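Long-range contacts in copper-transporting ATPase PAA1, chloroplastic (PDB 5LBD), which uses ATP hydrolysis to transport Cu(+) across the chloroplast envelope for delivery to the stroma, the chain here being its nucleotide-binding N-domain: residues Gln58-Glu63 against Ile78-Arg83; Val84-Leu89 against Val116-Asp121. The protein carries 2 engineered substitutions. All blocks are in the same frame, centred on the assembly; numbering follows the deposited sequence. Where two conformers were deposited one is given.

Overall arrangement
The N-domain illustrates how one strand can serve two contacts of different character. Contact 1 comes first along the chain and closes before contact 2 opens; their centres lie about 14 Å apart. Strand 82-87 runs through both, entering from the hairpin of contact 1 and pairing with strand 115-120 in contact 2, all within one antiparallel sheet. The centre of contact 1, at the surface, is about 12 Å from that of the chain; the centre of contact 2, which is buried, about 5 Å. The contacts meet where Arg83 O approaches Asp121 N at 2.8 Å, probably a hydrogen bond. Helix 26-37 packs against side chains of both contacts (Met60 and Val79; Val84, Val86 and Ile118).

Contact 1: residues Gln58-Glu63 against Ile78-Arg83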
ATOM      1  N   GLN A  58      -5.169 -16.974  -5.070  1.00 49.44           N
ATOM      2  CA  GLN A  58      -6.166 -16.277  -5.879  1.00 57.40           C
ATOM      3  C   GLN A  58      -5.913 -14.776  -5.820  1.00 60.45           C
ATOM      4  O   GLN A  58      -6.187 -14.119  -4.809  1.00 66.15           O
ATOM      5  CB  GLN A  58      -7.593 -16.590  -5.410  1.00 67.71           C
ATOM      6  CG  GLN A  58      -7.976 -18.084  -5.431  1.00 83.74           C
ATOM      7  CD  GLN A  58      -7.691 -18.812  -4.112  1.00 91.34           C
ATOM      8  OE1 GLN A  58      -6.633 -18.634  -3.513  1.00 99.63           O
ATOM      9  NE2 GLN A  58      -8.627 -19.644  -3.667  1.00 78.46           N
ATOM     10  N   THR A  59      -5.387 -14.227  -6.903  1.00 61.89           N
ATOM     11  CA  THR A  59      -4.978 -12.831  -6.899  1.00 57.18           C
ATOM     12  C   THR A  59      -6.175 -11.921  -6.648  1.00 58.77           C
ATOM     13  O   THR A  59      -7.198 -12.017  -7.333  1.00 68.20           O
ATOM     14  CB  THR A  59      -4.327 -12.469  -8.237  1.00 71.52           C
ATOM     15  OG1 THR A  59      -5.316 -12.495  -9.280  1.00 82.31           O
ATOM     16  CG2 THR A  59      -3.198 -13.449  -8.587  1.00 64.67           C
HETATM   17  N   MSE A  60      -6.045 -11.065  -5.638  0.75 43.32           N
HETATM   18  CA  MSE A  60      -6.957  -9.953  -5.431  0.75 56.08           C
HETATM   19  C   MSE A  60      -6.753  -8.949  -6.538  0.75 38.82           C
HETATM   20  O   MSE A  60      -5.609  -8.668  -6.904  0.75 34.85           O
HETATM   21  CB  MSE A  60      -6.696  -9.264  -4.103  0.75 46.06           C
HETATM   22  CG  MSE A  60      -6.599 -10.172  -2.907  0.75 65.22           C
HETATM   23 SE   MSE A  60      -5.975  -9.092  -1.416  0.75 75.90          SE
HETATM   24  CE  MSE A  60      -5.904 -10.442  -0.007  0.75 68.98           C
ATOM     25  N   LYS A  61      -7.840  -8.394  -7.060  1.00 42.64           N
ATOM     26  CA  LYS A  61      -7.739  -7.385  -8.100  1.00 38.64           C
ATOM     27  C   LYS A  61      -8.524  -6.140  -7.723  1.00 36.47           C
ATOM     28  O   LYS A  61      -9.557  -6.201  -7.047  1.00 36.13           O
ATOM     29  CB  LYS A  61      -8.249  -7.925  -9.447  1.00 46.22           C
ATOM     30  CG  LYS A  61      -7.141  -8.412 -10.381  1.00 62.96           C
ATOM     31  CD  LYS A  61      -7.672  -8.836 -11.769  1.00 59.69           C
ATOM     32  CE  LYS A  61      -8.255 -10.253 -11.749  1.00 73.89           C
ATOM     33  NZ  LYS A  61      -8.357 -10.895 -13.115  1.00 70.61           N
ATOM     34  N   ALA A  62      -8.008  -5.008  -8.174  1.00 30.35           N
ATOM     35  CA  ALA A  62      -8.745  -3.767  -8.102  1.00 30.03           C
ATOM     36  C   ALA A  62      -9.982  -3.846  -8.988  1.00 31.73           C
ATOM     37  O   ALA A  62      -9.970  -4.460 -10.059  1.00 33.60           O
ATOM     38  CB  ALA A  62      -7.851  -2.602  -8.532  1.00 33.28           C
ATOM     39  N   GLU A  63     -11.034  -3.191  -8.544  1.00 31.79           N
ATOM     40  CA  GLU A  63     -12.241  -3.115  -9.373  1.00 33.83           C
ATOM     41  C   GLU A  63     -11.939  -2.290 -10.612  1.00 33.44           C
ATOM     42  O   GLU A  63     -11.311  -1.278 -10.548  1.00 31.21           O
ATOM     43  CB  GLU A  63     -13.487  -2.561  -8.655  1.00 36.90           C
ATOM     44  CG  GLU A  63     -13.956  -3.383  -7.495  1.00 44.75           C
ATOM     45  CD  GLU A  63     -15.226  -2.822  -6.810  1.00 58.38           C
ATOM     46  OE1 GLU A  63     -15.801  -3.511  -5.950  1.00 60.32           O
ATOM     47  OE2 GLU A  63     -15.616  -1.672  -7.132  1.00 51.61           O
ATOM     48  N   ILE A  78     -10.370   0.269  -5.338  1.00 16.53           N
ATOM     49  CA  ILE A  78     -11.198  -0.635  -4.563  1.00 18.40           C
ATOM     50  C   ILE A  78     -10.668  -2.033  -4.802  1.00 19.07           C
ATOM     51  O   ILE A  78     -10.613  -2.500  -5.938  1.00 23.00           O
ATOM     52  CB  ILE A  78     -12.670  -0.533  -4.950  1.00 20.66           C
ATOM     53  CG1 ILE A  78     -13.147   0.909  -4.801  1.00 22.90           C
ATOM     54  CG2 ILE A  78     -13.538  -1.490  -4.124  1.00 25.67           C
ATOM     55  CD1 ILE A  78     -13.086   1.436  -3.412  1.00 32.05           C
ATOM     56  N   VAL A  79     -10.322  -2.718  -3.720  1.00 20.11           N
ATOM     57  CA  VAL A  79      -9.838  -4.089  -3.802  1.00 21.68           C
ATOM     58  C   VAL A  79     -10.720  -4.930  -2.905  1.00 24.62           C
ATOM     59  O   VAL A  79     -10.805  -4.663  -1.703  1.00 26.69           O
ATOM     60  CB  VAL A  79      -8.368  -4.184  -3.382  1.00 22.01           C
ATOM     61  CG1 VAL A  79      -7.854  -5.609  -3.524  1.00 21.76           C
ATOM     62  CG2 VAL A  79      -7.544  -3.251  -4.192  1.00 20.31           C
ATOM     63  N   ASN A  80     -11.388  -5.918  -3.494  1.00 29.88           N
ATOM     64  CA  ASN A  80     -12.323  -6.767  -2.772  1.00 31.36           C
ATOM     65  C   ASN A  80     -13.175  -5.939  -1.820  1.00 42.66           C
ATOM     66  O   ASN A  80     -13.245  -6.195  -0.619  1.00 31.06           O
ATOM     67  CB  ASN A  80     -11.579  -7.872  -2.030  1.00 31.49           C
ATOM     68  CG  ASN A  80     -10.933  -8.890  -2.979  1.00 51.64           C
ATOM     69  OD1 ASN A  80     -11.250  -8.940  -4.174  1.00 50.38           O
ATOM     70  ND2 ASN A  80     -10.032  -9.716  -2.443  1.00 50.78           N
ATOM     71  N   ASN A  81     -13.811  -4.908  -2.375  1.00 33.09           N
ATOM     72  CA  ASN A  81     -14.781  -4.078  -1.678  1.00 27.41           C
ATOM     73  C   ASN A  81     -14.169  -3.199  -0.596  1.00 27.53           C
ATOM     74  O   ASN A  81     -14.897  -2.662   0.249  1.00 38.37           O
ATOM     75  CB  ASN A  81     -15.902  -4.919  -1.074  1.00 31.30           C
ATOM     76  CG  ASN A  81     -16.778  -5.534  -2.122  1.00 43.19           C
ATOM     77  OD1 ASN A  81     -16.984  -6.744  -2.149  1.00 60.21           O
ATOM     78  ND2 ASN A  81     -17.310  -4.695  -3.002  1.00 48.18           N
ATOM     79  N   LYS A  82     -12.854  -3.018  -0.596  1.00 25.79           N
ATOM     80  CA  LYS A  82     -12.203  -2.139   0.360  1.00 28.21           C
ATOM     81  C   LYS A  82     -11.533  -0.996  -0.372  1.00 21.91           C
ATOM     82  O   LYS A  82     -10.942  -1.199  -1.432  1.00 22.14           O
ATOM     83  CB  LYS A  82     -11.165  -2.908   1.194  1.00 29.61           C
ATOM     84  CG  LYS A  82     -11.779  -3.953   2.084  1.00 30.49           C
ATOM     85  CD  LYS A  82     -10.702  -4.843   2.673  1.00 34.91           C
ATOM     86  CE  LYS A  82     -10.271  -5.933   1.696  1.00 43.00           C
ATOM     87  NZ  LYS A  82     -11.382  -6.882   1.433  1.00 49.61           N
ATOM     88  N   ARG A  83     -11.559   0.207   0.226  1.00 22.52           N
ATOM     89  CA  ARG A  83     -10.815   1.341  -0.318  1.00 19.12           C
ATOM     90  C   ARG A  83      -9.377   1.261   0.175  1.00 20.62           C
ATOM     91  O   ARG A  83      -9.103   1.525   1.350  1.00 25.59           O
ATOM     92  CB  ARG A  83     -11.436   2.668   0.117  1.00 22.57           C
ATOM     93  CG  ARG A  83     -12.935   2.760  -0.089  1.00 29.57           C
ATOM     94  CD  ARG A  83     -13.503   4.184   0.227  1.00 41.34           C
ATOM     95  NE  ARG A  83     -13.384   4.578   1.639  1.00 29.87           N
ATOM     96  CZ  ARG A  83     -12.353   5.254   2.147  1.00 32.06           C
ATOM     97  NH1 ARG A  83     -11.334   5.632   1.366  1.00 29.35           N
ATOM     98  NH2 ARG A  83     -12.346   5.552   3.446  1.00 27.03           N
TER
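Glu63 joins Ile78 through the backbone: Glu63 N donates to Ile78 O over 2.7 Å with an N-H...O angle of 159°. The same oxygen receives a CA-H...O contact from the preceding residue, Ala62 CA lying 3.1 Å from Ile78 O, so neighbouring residues converge on a single acceptor. Beyond Ile78 the chain reverses in a type I' turn from Val79 to Lys82, with Asn80 and Asn81 at its two left-handed positions; Lys82 NZ adds a bond to Asn80 O (2.9 Å). This is the tight beta hairpin linking strands 74-79 and 82-87 in the antiparallel sheet of the N-domain, and the loop that follows helix 43-52 passes beside it. Thr66 OG1 hydrogen-bonds with both Glu63 O and Ile78 N, bridging the two segments. Among the side chains, Glu63 has CG beside its own backbone N (chi1 -62°) and extends from there, which brings the carboxylate over the methyl branch of Ile78, with Glu63 CD 3.4 Å from Ile78 CG2. The carboxylate then approaches the amide of Asn81 with the two planes nearly perpendicular, Glu63 OE1 standing 3.5 Å from Asn81 ND2. Met60, a selenomethionine, supplies an apolar part, its CB 3.9 Å from Val79 CG1, while both residues also touch Leu32 of helix 26-37. Met60 CG lies 3.5 Å from Asn80 ND2, the two side chains crossing at about a right angle.

Contact 2: residues Val84-Leu89 against Val116-Asp121; sequences VTVGTL and VYIGVD
Gly87 and Tyr117 exchange two nearly straight backbone bonds, Tyr117 N to Gly87 O at 2.7 Å and Gly87 N to Tyr117 O at 3.0 Å, each donor lying in the carbonyl plane. A second hydrogen-bonded pair follows at Thr85 and Gly119, with Thr85 N to Gly119 O at 2.9 Å and Gly119 N to Thr85 O at 3.0 Å. With chi1 at 53°, Thr85 OG1 sits between its backbone N and carbonyl carbon and takes a further, weak bond from Gly119 N; a beta carbon on Gly119 would collide with this hydroxyl. Around the Tyr117 ring, Gly87 O lies at the edge in plane, and Leu89 CB comes over one face in a CH-pi contact, 4.0 Å from the ring centroid. Leu89 CD1 lies over the same face, toward its CD2-CE2 side, 3.9 Å from Tyr117 CD2, so the leucine spreads across that face. An alanine in place of Tyr117 is likely to leave Leu89 without the ring surface it packs on and open a gap beside Val92 of helix 89-94. That helix starts just after the strand, where Thr88 OG1 caps Trp91 N. On the other face of the sheet from Tyr117, Val86 and Ile118 lie side by side and pack against helix 26-37, Val86 CG1 3.8 Å from Ile118 CD1, with Val86 CG2 also touching it. The result is an antiparallel sheet flanked by helices on both faces, the architecture of the nucleotide-binding N-domain of P1B-type ATPases.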
ATOM      1  N   VAL A  84      -8.456   0.929  -0.720  1.00 18.74           N
ATOM      2  CA  VAL A  84      -7.065   0.670  -0.361  1.00 16.18           C
ATOM      3  C   VAL A  84      -6.239   1.828  -0.896  1.00 16.97           C
ATOM      4  O   VAL A  84      -6.248   2.084  -2.101  1.00 16.31           O
ATOM      5  CB  VAL A  84      -6.562  -0.671  -0.910  1.00 16.27           C
ATOM      6  CG1 VAL A  84      -5.096  -0.851  -0.571  1.00 17.07           C
ATOM      7  CG2 VAL A  84      -7.367  -1.809  -0.344  1.00 19.19           C
ATOM      8  N   THR A  85      -5.534   2.526  -0.010  1.00 14.03           N
ATOM      9  CA  THR A  85      -4.687   3.644  -0.381  1.00 13.00           C
ATOM     10  C   THR A  85      -3.233   3.255  -0.192  1.00 16.69           C
ATOM     11  O   THR A  85      -2.880   2.532   0.737  1.00 16.71           O
ATOM     12  CB  THR A  85      -4.970   4.885   0.452  1.00 15.51           C
ATOM     13  OG1 THR A  85      -4.896   4.535   1.836  1.00 17.93           O
ATOM     14  CG2 THR A  85      -6.342   5.404   0.121  1.00 21.41           C
ATOM     15  N   VAL A  86      -2.381   3.778  -1.064  1.00 15.74           N
ATOM     16  CA  VAL A  86      -0.950   3.554  -1.045  1.00 12.72           C
ATOM     17  C   VAL A  86      -0.290   4.901  -1.290  1.00 16.02           C
ATOM     18  O   VAL A  86      -0.419   5.457  -2.387  1.00 15.10           O
ATOM     19  CB  VAL A  86      -0.503   2.561  -2.109  1.00 15.00           C
ATOM     20  CG1 VAL A  86       0.933   2.327  -1.993  1.00 17.15           C
ATOM     21  CG2 VAL A  86      -1.283   1.244  -2.002  1.00 16.63           C
ATOM     22  N   GLY A  87       0.396   5.441  -0.291  1.00 13.16           N
ATOM     23  CA  GLY A  87       1.029   6.730  -0.508  1.00 15.28           C
ATOM     24  C   GLY A  87       1.564   7.367   0.742  1.00 15.71           C
ATOM     25  O   GLY A  87       1.947   6.681   1.693  1.00 14.90           O
ATOM     26  N   THR A  88       1.670   8.693   0.699  1.00 14.27           N
ATOM     27  CA  THR A  88       2.169   9.404   1.856  1.00 12.64           C
ATOM     28  C   THR A  88       1.203   9.272   3.030  1.00 14.59           C
ATOM     29  O   THR A  88       0.023   8.958   2.876  1.00 15.59           O
ATOM     30  CB  THR A  88       2.330  10.906   1.574  1.00 17.22           C
ATOM     31  OG1 THR A  88       1.045  11.464   1.314  1.00 18.12           O
ATOM     32  CG2 THR A  88       3.240  11.160   0.405  1.00 17.93           C
ATOM     33  N   LEU A  89       1.715   9.595   4.211  1.00 16.69           N
ATOM     34  CA  LEU A  89       0.860   9.622   5.390  1.00 17.38           C
ATOM     35  C   LEU A  89      -0.285  10.615   5.207  1.00 21.35           C
ATOM     36  O   LEU A  89      -1.432  10.322   5.564  1.00 18.31           O
ATOM     37  CB  LEU A  89       1.697   9.965   6.610  1.00 19.39           C
ATOM     38  CG  LEU A  89       0.954  10.005   7.949  1.00 23.34           C
ATOM     39  CD1 LEU A  89       0.308   8.646   8.222  1.00 26.42           C
ATOM     40  CD2 LEU A  89       1.861  10.410   9.075  1.00 32.06           C
ATOM     41  N   VAL A 116       6.153   4.045   2.248  0.66 15.61           N
ATOM     42  CA  VAL A 116       4.769   4.320   1.889  0.66 17.94           C
ATOM     43  C   VAL A 116       3.855   3.806   2.991  0.66 18.04           C
ATOM     44  O   VAL A 116       4.184   2.874   3.736  0.66 19.49           O
ATOM     45  CB  VAL A 116       4.393   3.714   0.517  0.66 25.49           C
ATOM     46  CG1 VAL A 116       5.411   4.137  -0.524  0.66 36.22           C
ATOM     47  CG2 VAL A 116       4.311   2.210   0.582  0.66 20.77           C
ATOM     48  N   TYR A 117       2.715   4.462   3.122  1.00 15.70           N
ATOM     49  CA  TYR A 117       1.681   4.089   4.065  1.00 12.74           C
ATOM     50  C   TYR A 117       0.533   3.436   3.305  1.00 15.14           C
ATOM     51  O   TYR A 117       0.247   3.792   2.154  1.00 16.60           O
ATOM     52  CB  TYR A 117       1.193   5.302   4.857  1.00 15.52           C
ATOM     53  CG  TYR A 117       2.243   5.836   5.829  1.00 19.11           C
ATOM     54  CD1 TYR A 117       3.240   6.661   5.403  1.00 17.27           C
ATOM     55  CD2 TYR A 117       2.259   5.413   7.146  1.00 21.80           C
ATOM     56  CE1 TYR A 117       4.230   7.129   6.268  1.00 22.04           C
ATOM     57  CE2 TYR A 117       3.237   5.897   8.033  1.00 36.22           C
ATOM     58  CZ  TYR A 117       4.217   6.743   7.563  1.00 29.62           C
ATOM     59  OH  TYR A 117       5.207   7.225   8.376  1.00 28.89           O
ATOM     60  N   ILE A 118      -0.144   2.534   3.986  1.00 15.60           N
ATOM     61  CA  ILE A 118      -1.252   1.774   3.449  1.00 17.74           C
ATOM     62  C   ILE A 118      -2.471   2.037   4.311  1.00 16.43           C
ATOM     63  O   ILE A 118      -2.453   1.781   5.524  1.00 17.95           O
ATOM     64  CB  ILE A 118      -0.954   0.277   3.416  1.00 17.53           C
ATOM     65  CG1 ILE A 118       0.404  -0.006   2.756  1.00 21.81           C
ATOM     66  CG2 ILE A 118      -2.073  -0.432   2.693  1.00 20.28           C
ATOM     67  CD1 ILE A 118       0.552   0.542   1.380  1.00 21.59           C
ATOM     68  N   GLY A 119      -3.536   2.540   3.687  1.00 16.03           N
ATOM     69  CA  GLY A 119      -4.825   2.631   4.337  1.00 17.57           C
ATOM     70  C   GLY A 119      -5.773   1.591   3.767  1.00 16.52           C
ATOM     71  O   GLY A 119      -5.730   1.273   2.567  1.00 19.21           O
ATOM     72  N   VAL A 120      -6.662   1.101   4.621  1.00 19.02           N
ATOM     73  CA  VAL A 120      -7.726   0.187   4.218  1.00 19.52           C
ATOM     74  C   VAL A 120      -9.000   0.717   4.842  1.00 21.49           C
ATOM     75  O   VAL A 120      -9.135   0.725   6.071  1.00 22.70           O
ATOM     76  CB  VAL A 120      -7.463  -1.264   4.646  1.00 20.73           C
ATOM     77  CG1 VAL A 120      -8.552  -2.131   4.113  1.00 28.98           C
ATOM     78  CG2 VAL A 120      -6.153  -1.717   4.075  1.00 23.42           C
ATOM     79  N   ASP A 121      -9.895   1.245   4.007  1.00 23.41           N
ATOM     80  CA  ASP A 121     -11.079   1.956   4.482  1.00 25.23           C
ATOM     81  C   ASP A 121     -10.649   3.037   5.480  1.00 25.03           C
ATOM     82  O   ASP A 121      -9.873   3.926   5.111  1.00 30.06           O
ATOM     83  CB  ASP A 121     -12.094   0.962   5.062  1.00 27.95           C
ATOM     84  CG  ASP A 121     -12.759   0.095   3.966  1.00 44.14           C
ATOM     85  OD1 ASP A 121     -12.899   0.567   2.809  1.00 35.91           O
ATOM     86  OD2 ASP A 121     -13.150  -1.057   4.256  1.00 41.66           O
TER